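MlnE (PDB 5D2E) acts as an NADP-dependent B-type ketoreductase at the N-terminal end of a macrolactin assembly-line protein, probably reducing keto groups of carrier-bound polyketide intermediates. Local coordinates at residues A190-E201 and V412-F423; L358-D366 and E379-T388. All coordinates share one frame; numbering follows the deposited sequence.

Contact 1. Residues A190-E201 and V412-F423; sequences AVESFLKTVQAE and VLPNAGQSDYAF. With NAP (NADP nicotinamide-adenine-dinucleotide phosphate), chain B.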
# COMPACT_ATOMS: atom_id res chain seq x y z
N ALA A 190 0.05 -3.14 4.76
CA ALA A 190 0.63 -1.96 4.05
C ALA A 190 1.79 -1.30 4.80
O ALA A 190 2.61 -0.59 4.22
CB ALA A 190 -0.44 -0.96 3.68
N VAL A 191 1.91 -1.55 6.10
CA VAL A 191 3.01 -1.01 6.87
C VAL A 191 4.37 -1.34 6.34
O VAL A 191 5.24 -0.52 6.47
CB VAL A 191 2.88 -1.44 8.34
CG1 VAL A 191 4.09 -1.08 9.15
CG2 VAL A 191 1.61 -0.87 8.95
N GLU A 192 4.53 -2.49 5.70
CA GLU A 192 5.77 -2.86 5.12
C GLU A 192 6.31 -1.75 4.17
O GLU A 192 7.49 -1.47 4.19
CB GLU A 192 5.60 -4.14 4.31
CG GLU A 192 6.88 -4.59 3.61
CD GLU A 192 6.62 -5.47 2.38
OE1 GLU A 192 5.44 -5.63 1.96
OE2 GLU A 192 7.60 -6.02 1.84
N SER A 193 5.42 -1.17 3.36
CA SER A 193 5.78 -0.10 2.39
C SER A 193 6.27 1.13 3.14
O SER A 193 7.25 1.70 2.78
CB SER A 193 4.55 0.29 1.61
OG SER A 193 4.01 -0.79 0.90
N PHE A 194 5.65 1.47 4.28
CA PHE A 194 6.12 2.55 5.16
C PHE A 194 7.51 2.22 5.72
O PHE A 194 8.42 3.05 5.67
CB PHE A 194 5.07 2.73 6.29
CG PHE A 194 5.39 3.78 7.27
CD1 PHE A 194 5.04 5.11 7.02
CD2 PHE A 194 6.00 3.45 8.47
CE1 PHE A 194 5.36 6.10 7.91
CE2 PHE A 194 6.31 4.43 9.39
CZ PHE A 194 5.99 5.76 9.09
N LEU A 195 7.68 1.03 6.27
CA LEU A 195 8.96 0.68 6.91
C LEU A 195 10.12 0.66 5.93
O LEU A 195 11.27 1.03 6.28
CB LEU A 195 8.86 -0.71 7.58
CG LEU A 195 7.85 -0.82 8.73
CD1 LEU A 195 7.63 -2.24 9.16
CD2 LEU A 195 8.34 0.02 9.91
N LYS A 196 9.88 0.18 4.73
CA LYS A 196 10.93 0.16 3.71
C LYS A 196 11.37 1.59 3.46
O LYS A 196 12.54 1.84 3.24
CB LYS A 196 10.41 -0.37 2.38
CG LYS A 196 10.32 -1.86 2.30
CD LYS A 196 9.78 -2.19 0.91
CE LYS A 196 10.16 -3.58 0.51
NZ LYS A 196 9.11 -3.99 -0.44
N THR A 197 10.44 2.52 3.50
CA THR A 197 10.87 3.93 3.24
C THR A 197 11.54 4.58 4.46
O THR A 197 12.50 5.30 4.31
CB THR A 197 9.94 4.79 2.34
OG1 THR A 197 10.01 6.27 2.56
CG2 THR A 197 8.62 4.23 2.11
N VAL A 198 11.09 4.23 5.68
CA VAL A 198 11.85 4.66 6.89
C VAL A 198 13.31 4.21 6.76
O VAL A 198 14.26 4.98 7.03
CB VAL A 198 11.23 4.08 8.17
CG1 VAL A 198 12.15 4.20 9.37
CG2 VAL A 198 9.87 4.73 8.40
N GLN A 199 13.50 2.95 6.39
CA GLN A 199 14.82 2.42 6.27
C GLN A 199 15.64 3.18 5.17
O GLN A 199 16.83 3.38 5.33
CB GLN A 199 14.80 0.93 5.98
CG GLN A 199 16.17 0.29 6.17
CD GLN A 199 16.19 -1.23 6.20
OE1 GLN A 199 17.17 -1.83 5.83
NE2 GLN A 199 15.16 -1.83 6.63
N ALA A 200 14.99 3.58 4.08
CA ALA A 200 15.70 4.33 3.02
C ALA A 200 16.08 5.71 3.53
O ALA A 200 17.13 6.23 3.21
CB ALA A 200 14.84 4.44 1.78
N GLU A 201 15.23 6.31 4.38
CA GLU A 201 15.51 7.59 4.98
C GLU A 201 16.52 7.53 6.09
O GLU A 201 17.25 8.49 6.27
CB GLU A 201 14.23 8.21 5.50
CG GLU A 201 13.27 8.58 4.39
CD GLU A 201 11.99 9.19 4.88
OE1 GLU A 201 11.85 9.54 6.11
OE2 GLU A 201 11.08 9.30 4.01
N VAL A 412 6.35 -0.76 -3.36
CA VAL A 412 7.28 -1.87 -3.43
C VAL A 412 8.74 -1.46 -3.40
O VAL A 412 9.56 -2.16 -2.79
CB VAL A 412 6.99 -2.75 -4.69
CG1 VAL A 412 8.02 -3.84 -4.75
CG2 VAL A 412 5.62 -3.41 -4.57
N LEU A 413 9.09 -0.35 -4.05
CA LEU A 413 10.44 0.14 -4.05
C LEU A 413 10.32 1.62 -3.67
O LEU A 413 10.27 2.52 -4.55
CB LEU A 413 10.99 0.02 -5.47
CG LEU A 413 11.04 -1.36 -6.14
CD1 LEU A 413 11.18 -1.21 -7.66
CD2 LEU A 413 12.17 -2.21 -5.57
N PRO A 414 10.23 1.92 -2.39
CA PRO A 414 9.97 3.37 -2.17
C PRO A 414 11.20 4.23 -2.19
O PRO A 414 12.32 3.74 -2.25
CB PRO A 414 9.25 3.44 -0.82
CG PRO A 414 9.59 2.14 -0.15
CD PRO A 414 9.86 1.11 -1.22
N ASN A 415 10.97 5.51 -2.31
CA ASN A 415 12.05 6.45 -2.19
C ASN A 415 11.82 7.22 -0.97
O ASN A 415 10.67 7.48 -0.56
CB ASN A 415 12.14 7.36 -3.43
CG ASN A 415 12.24 6.53 -4.70
OD1 ASN A 415 13.33 6.13 -5.09
ND2 ASN A 415 11.08 6.15 -5.27
N ALA A 416 12.94 7.62 -0.41
CA ALA A 416 12.98 8.56 0.66
C ALA A 416 11.98 9.70 0.45
O ALA A 416 11.89 10.28 -0.63
CB ALA A 416 14.41 9.05 0.80
N GLY A 417 11.19 10.03 1.46
CA GLY A 417 10.20 11.09 1.32
C GLY A 417 8.77 10.68 0.98
O GLY A 417 7.87 11.48 1.08
N GLN A 418 8.56 9.42 0.65
CA GLN A 418 7.23 8.99 0.19
C GLN A 418 6.62 7.99 1.18
O GLN A 418 5.86 7.12 0.74
CB GLN A 418 7.38 8.24 -1.11
CG GLN A 418 8.18 8.90 -2.20
CD GLN A 418 8.20 8.00 -3.45
OE1 GLN A 418 8.96 6.99 -3.56
NE2 GLN A 418 7.34 8.34 -4.38
N SER A 419 6.94 8.08 2.47
CA SER A 419 6.56 6.96 3.37
C SER A 419 5.02 6.71 3.47
O SER A 419 4.57 5.55 3.46
CB SER A 419 7.18 7.14 4.74
OG SER A 419 6.71 8.30 5.32
N ASP A 420 4.25 7.78 3.58
CA ASP A 420 2.81 7.73 3.73
C ASP A 420 2.16 7.44 2.39
O ASP A 420 1.20 6.66 2.31
CB ASP A 420 2.20 8.99 4.33
CG ASP A 420 2.76 10.30 3.72
OD1 ASP A 420 3.76 10.24 2.98
OD2 ASP A 420 2.17 11.35 3.97
N TYR A 421 2.75 7.97 1.33
CA TYR A 421 2.29 7.68 -0.05
C TYR A 421 2.48 6.21 -0.38
O TYR A 421 1.59 5.56 -0.95
CB TYR A 421 3.04 8.58 -1.05
CG TYR A 421 2.63 8.47 -2.49
CD1 TYR A 421 1.44 9.04 -2.96
CD2 TYR A 421 3.48 7.89 -3.42
CE1 TYR A 421 1.06 8.95 -4.30
CE2 TYR A 421 3.12 7.82 -4.77
CZ TYR A 421 1.93 8.34 -5.18
OH TYR A 421 1.63 8.25 -6.51
N ALA A 422 3.66 5.67 -0.05
CA ALA A 422 3.98 4.28 -0.27
C ALA A 422 2.99 3.40 0.51
O ALA A 422 2.42 2.46 -0.06
CB ALA A 422 5.40 4.00 0.15
N PHE A 423 2.72 3.76 1.77
CA PHE A 423 1.74 3.06 2.60
C PHE A 423 0.35 3.08 1.96
O PHE A 423 -0.33 2.04 1.87
CB PHE A 423 1.69 3.68 4.00
CG PHE A 423 0.56 3.18 4.84
CD1 PHE A 423 0.71 2.01 5.56
CD2 PHE A 423 -0.64 3.80 4.84
CE1 PHE A 423 -0.29 1.51 6.34
CE2 PHE A 423 -1.71 3.26 5.56
CZ PHE A 423 -1.51 2.13 6.34
PA NAP B . -2.98 14.14 -10.61
O1A NAP B . -3.00 14.78 -12.02
O2A NAP B . -2.80 14.95 -9.34
O5B NAP B . -4.44 13.47 -10.51
C5B NAP B . -4.90 12.98 -9.26
C4B NAP B . -6.28 13.56 -9.13
O4B NAP B . -6.83 13.10 -7.87
C3B NAP B . -6.34 15.11 -9.06
O3B NAP B . -6.98 15.64 -10.23
C2B NAP B . -7.20 15.41 -7.83
O2B NAP B . -8.14 16.42 -8.09
C1B NAP B . -7.82 14.03 -7.51
N9A NAP B . -8.11 13.81 -6.10
C8A NAP B . -7.23 13.90 -5.02
N7A NAP B . -7.89 13.67 -3.83
C5A NAP B . -9.16 13.37 -4.15
C6A NAP B . -10.36 13.04 -3.41
N6A NAP B . -10.26 12.93 -2.04
N1A NAP B . -11.56 12.88 -4.12
C2A NAP B . -11.59 12.99 -5.46
N3A NAP B . -10.50 13.30 -6.22
C4A NAP B . -9.31 13.50 -5.64
O3 NAP B . -1.91 12.91 -10.56
PN NAP B . -1.63 11.82 -11.72
O1N NAP B . -0.19 11.94 -12.19
O2N NAP B . -2.86 11.82 -12.59
O5D NAP B . -1.68 10.38 -10.99
C5D NAP B . -3.01 9.80 -10.82
C4D NAP B . -2.98 8.52 -9.98
O4D NAP B . -2.01 7.59 -10.45
C3D NAP B . -2.58 8.87 -8.54
O3D NAP B . -3.42 8.15 -7.65
C2D NAP B . -1.12 8.47 -8.42
O2D NAP B . -0.74 8.14 -7.06
C1D NAP B . -0.99 7.30 -9.45
N1N NAP B . 0.41 7.25 -9.97
C2N NAP B . 0.87 8.18 -10.87
C3N NAP B . 2.18 8.19 -11.39
C7N NAP B . 2.67 9.25 -12.41
O7N NAP B . 3.85 9.26 -12.79
N7N NAP B . 1.86 10.17 -12.95
C4N NAP B . 3.05 7.19 -10.92
C5N NAP B . 2.59 6.27 -9.97
C6N NAP B . 1.26 6.29 -9.52
P2B NAP B . -8.81 17.38 -6.94
O1X NAP B . -7.70 18.12 -6.21
O2X NAP B . -9.80 18.30 -7.73
O3X NAP B . -9.52 16.44 -6.00
O HOH W 1 8.55 9.92 4.08
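F194 and T197 of helix 186-201 lie against S419 and A422 on the first turn of helix 419-437, joining the two Rossmann-like halves of the ketoreductase, consistent with the structural and catalytic subdomains of polyketide ketoreductases. The two helices run nearly antiparallel, at 154°, and their axes approach to 7.5 Å. The F194 ring presents its edge to the other helix, with CD1 3.6 Å from S419 O and CE1 beside the S419 hydroxyl. One turn away, F423 swings its ring back toward the start of segment 190-201: with CG anti to the backbone N (chi1 170°), its CE1 comes within 3.6 Å of A190 CB and near V191 CG2, with V191 N at the ring edge. L148 and L152 of helix 141-164 pack on F423 and F194. On the other flank, K196 crosses the P414 ring at about a right angle; its extended chain carries NZ past the proline to V412 O, 3.0 Å away, while a weak salt bridge ties the same nitrogen to E192. T197 sets CG2 against A422 CB and points OG1 at N415 O in a weak bond. Helix 419-437, through Y421, reaches the cofactor: Y421 OH is modelled a very short 2.4 Å from O2D of the NADP ribose, too short to be trusted exactly. Before this helix, a type II turn from N415 to Q418 places G417 where such turns commonly have glycine. The carboxylate of E201 grips this turn: G417 N donates to OE2 at 2.7 Å and 157°, on the anti side and tilted out of the carboxylate plane. I369 N holds OE1. A water bridges the helices, donating a hydrogen bond to E201 OE2 at 2.6 Å and accepting from S419 N at 2.9 Å.

Contact 2. Residues L358-D366 and E379-T388; sequences LHSAGLVKD and EVIAPKVFGT. With NAP (NADP nicotinamide-adenine-dinucleotide phosphate), chain B.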
# COMPACT_ATOMS: atom_id res chain seq x y z
N LEU A 358 -12.26 3.15 -12.22
CA LEU A 358 -10.82 3.37 -12.26
C LEU A 358 -10.57 4.38 -11.17
O LEU A 358 -11.13 5.49 -11.18
CB LEU A 358 -10.33 3.95 -13.57
CG LEU A 358 -10.46 3.15 -14.85
CD1 LEU A 358 -9.82 3.91 -16.00
CD2 LEU A 358 -9.77 1.78 -14.75
N HIS A 359 -9.79 3.97 -10.18
CA HIS A 359 -9.57 4.84 -8.98
C HIS A 359 -8.22 5.47 -9.08
O HIS A 359 -7.22 4.86 -8.75
CB HIS A 359 -9.75 4.00 -7.72
CG HIS A 359 -9.55 4.73 -6.43
ND1 HIS A 359 -9.96 6.02 -6.21
CD2 HIS A 359 -8.95 4.32 -5.28
CE1 HIS A 359 -9.67 6.35 -4.96
NE2 HIS A 359 -9.05 5.33 -4.39
N SER A 360 -8.20 6.74 -9.57
CA SER A 360 -6.95 7.44 -9.88
C SER A 360 -6.74 8.61 -8.92
O SER A 360 -5.70 9.27 -8.98
CB SER A 360 -6.97 7.99 -11.33
OG SER A 360 -5.70 8.34 -11.74
N ALA A 361 -7.71 8.90 -8.07
CA ALA A 361 -7.59 9.97 -7.11
C ALA A 361 -6.39 9.75 -6.21
O ALA A 361 -6.09 8.62 -5.75
CB ALA A 361 -8.85 10.05 -6.25
N GLY A 362 -5.67 10.82 -5.98
CA GLY A 362 -4.48 10.77 -5.15
C GLY A 362 -3.77 12.10 -5.05
O GLY A 362 -4.09 13.06 -5.77
N LEU A 363 -2.92 12.18 -4.04
CA LEU A 363 -2.01 13.31 -3.94
C LEU A 363 -0.70 12.92 -3.34
O LEU A 363 -0.58 11.89 -2.70
CB LEU A 363 -2.60 14.43 -3.16
CG LEU A 363 -3.12 14.18 -1.80
CD1 LEU A 363 -2.59 15.27 -0.86
CD2 LEU A 363 -4.63 14.29 -1.84
N VAL A 364 0.26 13.79 -3.56
CA VAL A 364 1.62 13.57 -3.20
C VAL A 364 2.00 14.78 -2.37
O VAL A 364 1.64 15.89 -2.70
CB VAL A 364 2.44 13.53 -4.50
CG1 VAL A 364 3.90 13.71 -4.26
CG2 VAL A 364 2.16 12.23 -5.25
N LYS A 365 2.66 14.57 -1.26
CA LYS A 365 3.18 15.68 -0.44
C LYS A 365 4.42 15.12 0.16
O LYS A 365 4.42 14.72 1.33
CB LYS A 365 2.28 16.02 0.73
CG LYS A 365 1.07 16.88 0.55
CD LYS A 365 0.72 17.40 1.96
CE LYS A 365 -0.72 17.89 2.08
NZ LYS A 365 -0.95 19.23 1.44
N ASP A 366 5.46 15.04 -0.63
CA ASP A 366 6.70 14.39 -0.20
C ASP A 366 7.38 15.17 0.97
O ASP A 366 7.35 16.41 0.98
CB ASP A 366 7.65 14.25 -1.40
CG ASP A 366 7.21 13.12 -2.39
OD1 ASP A 366 6.21 12.38 -2.18
OD2 ASP A 366 7.94 12.93 -3.37
N GLU A 379 -3.81 13.67 5.03
CA GLU A 379 -4.13 14.14 3.69
C GLU A 379 -3.70 13.22 2.60
O GLU A 379 -4.46 12.99 1.67
CB GLU A 379 -3.48 15.51 3.41
CG GLU A 379 -4.17 16.60 4.20
CD GLU A 379 -3.49 17.93 3.88
OE1 GLU A 379 -3.57 18.34 2.70
OE2 GLU A 379 -2.80 18.44 4.74
N VAL A 380 -2.48 12.73 2.65
CA VAL A 380 -1.98 11.85 1.59
C VAL A 380 -2.73 10.53 1.55
O VAL A 380 -2.98 10.00 0.47
CB VAL A 380 -0.49 11.64 1.75
CG1 VAL A 380 0.02 10.48 0.94
CG2 VAL A 380 0.26 12.92 1.45
N ILE A 381 -3.05 9.96 2.72
CA ILE A 381 -3.66 8.64 2.72
C ILE A 381 -5.17 8.66 2.43
O ILE A 381 -5.72 7.61 2.04
CB ILE A 381 -3.41 7.82 4.02
CG1 ILE A 381 -4.22 8.34 5.20
CG2 ILE A 381 -1.91 7.74 4.30
CD1 ILE A 381 -4.11 7.43 6.43
N ALA A 382 -5.83 9.80 2.66
CA ALA A 382 -7.29 9.85 2.59
C ALA A 382 -7.87 9.22 1.33
O ALA A 382 -8.77 8.41 1.44
CB ALA A 382 -7.79 11.31 2.71
N PRO A 383 -7.39 9.60 0.12
CA PRO A 383 -8.10 9.05 -1.03
C PRO A 383 -7.87 7.58 -1.35
O PRO A 383 -8.73 6.92 -1.98
CB PRO A 383 -7.59 9.89 -2.20
CG PRO A 383 -6.27 10.45 -1.73
CD PRO A 383 -6.40 10.62 -0.26
N LYS A 384 -6.70 7.09 -0.98
CA LYS A 384 -6.23 5.75 -1.32
C LYS A 384 -6.54 4.72 -0.20
O LYS A 384 -6.64 3.55 -0.45
CB LYS A 384 -4.74 5.81 -1.63
CG LYS A 384 -4.43 6.40 -2.99
CD LYS A 384 -3.00 6.66 -3.20
CE LYS A 384 -2.72 7.29 -4.57
NZ LYS A 384 -2.98 6.35 -5.67
N VAL A 385 -6.63 5.17 1.04
CA VAL A 385 -7.04 4.26 2.14
C VAL A 385 -8.54 4.33 2.30
O VAL A 385 -9.24 3.43 1.85
CB VAL A 385 -6.25 4.50 3.41
CG1 VAL A 385 -6.78 3.59 4.54
CG2 VAL A 385 -4.79 4.26 3.13
N PHE A 386 -9.06 5.44 2.80
CA PHE A 386 -10.51 5.58 3.02
C PHE A 386 -11.29 5.63 1.74
O PHE A 386 -12.34 4.96 1.59
CB PHE A 386 -10.79 6.82 3.85
CG PHE A 386 -10.31 6.71 5.25
CD1 PHE A 386 -11.08 6.06 6.19
CD2 PHE A 386 -9.10 7.24 5.62
CE1 PHE A 386 -10.66 5.96 7.48
CE2 PHE A 386 -8.68 7.17 6.94
CZ PHE A 386 -9.46 6.49 7.86
N GLY A 387 -10.79 6.38 0.76
CA GLY A 387 -11.51 6.54 -0.51
C GLY A 387 -11.77 5.23 -1.22
O GLY A 387 -12.87 4.96 -1.66
N THR A 388 -10.72 4.43 -1.32
CA THR A 388 -10.83 3.12 -1.92
C THR A 388 -11.93 2.29 -1.25
O THR A 388 -12.74 1.65 -1.92
CB THR A 388 -9.50 2.40 -1.81
OG1 THR A 388 -8.47 3.20 -2.39
CG2 THR A 388 -9.53 1.07 -2.52
PA NAP B . -2.98 14.14 -10.61
O1A NAP B . -3.00 14.78 -12.02
O2A NAP B . -2.80 14.95 -9.34
O5B NAP B . -4.44 13.47 -10.51
C5B NAP B . -4.90 12.98 -9.26
C4B NAP B . -6.28 13.56 -9.13
O4B NAP B . -6.83 13.10 -7.87
C3B NAP B . -6.34 15.11 -9.06
O3B NAP B . -6.98 15.64 -10.23
C2B NAP B . -7.20 15.41 -7.83
O2B NAP B . -8.14 16.42 -8.09
C1B NAP B . -7.82 14.03 -7.51
N9A NAP B . -8.11 13.81 -6.10
C8A NAP B . -7.23 13.90 -5.02
N7A NAP B . -7.89 13.67 -3.83
C5A NAP B . -9.16 13.37 -4.15
C6A NAP B . -10.36 13.04 -3.41
N6A NAP B . -10.26 12.93 -2.04
N1A NAP B . -11.56 12.88 -4.12
C2A NAP B . -11.59 12.99 -5.46
N3A NAP B . -10.50 13.30 -6.22
C4A NAP B . -9.31 13.50 -5.64
O3 NAP B . -1.91 12.91 -10.56
PN NAP B . -1.63 11.82 -11.72
O1N NAP B . -0.19 11.94 -12.19
O2N NAP B . -2.86 11.82 -12.59
O5D NAP B . -1.68 10.38 -10.99
C5D NAP B . -3.01 9.80 -10.82
C4D NAP B . -2.98 8.52 -9.98
O4D NAP B . -2.01 7.59 -10.45
C3D NAP B . -2.58 8.87 -8.54
O3D NAP B . -3.42 8.15 -7.65
C2D NAP B . -1.12 8.47 -8.42
O2D NAP B . -0.74 8.14 -7.06
C1D NAP B . -0.99 7.30 -9.45
N1N NAP B . 0.41 7.25 -9.97
C2N NAP B . 0.87 8.18 -10.87
C3N NAP B . 2.18 8.19 -11.39
C7N NAP B . 2.67 9.25 -12.41
O7N NAP B . 3.85 9.26 -12.79
N7N NAP B . 1.86 10.17 -12.95
C4N NAP B . 3.05 7.19 -10.92
C5N NAP B . 2.59 6.27 -9.97
C6N NAP B . 1.26 6.29 -9.52
P2B NAP B . -8.81 17.38 -6.94
O1X NAP B . -7.70 18.12 -6.21
O2X NAP B . -9.80 18.30 -7.73
O3X NAP B . -9.52 16.44 -6.00
O HOH W 2 -5.68 6.02 -6.31
O HOH W 3 -2.37 9.98 -2.19
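G362 and L363 pass over P383 and V380, the CA atoms 5.7 Å apart in both pairs, as the chain leaves strand 356-359 and runs extended across the irregular link between helices 374-381 and 386-394. H359 turns the edge of its ring to this link, and NE2 makes a weak, bent bond to P383 O at 2.9 Å; ND1 is held by T279. L363 sets CD2 against E379 O and P383 CG, near N7A of the adenine. Beyond it, K365 and V380 slide past each other in opposite directions, and a salt bridge joins K365 NZ to E379 OE1 at 3.0 Å. The nicotinamide ribose is gripped from both segments: K384, bent at its last torsion (chi4 -68°), brings NZ to 2.7 Å from NADP O3D, which in turn donates to S360 O at 2.9 Å. A water joins K384 NZ to the carbonyls of H359 and A361, and N425 also takes a bond from NZ. G362 N donates to O4B of the adenosine ribose. This Rossmann-type NADP site thus lies at the end of strand 356-359, which runs between strands 275-279 and 402-408, with helix 419-437 packed against V380, K384 and T388.

The centres of the two contacts are 15 Å apart. Along the chain, segment 190-201 comes first, both segments of contact 2 follow in the NADP-binding half, and 412-423 comes last, so contact 1 brackets contact 2 and reaches across to the other Rossmann-like half. They meet directly: the Y421 ring packs on L363 O and V364, and D420 on V380 of helix 374-381. Helix 419-437 supplies one side of contact 1 and packs against contact 2. Y421 and, weakly, K384 converge on the same nicotinamide-ribose hydroxyl, which links the packing between the two halves to the NADP pocket.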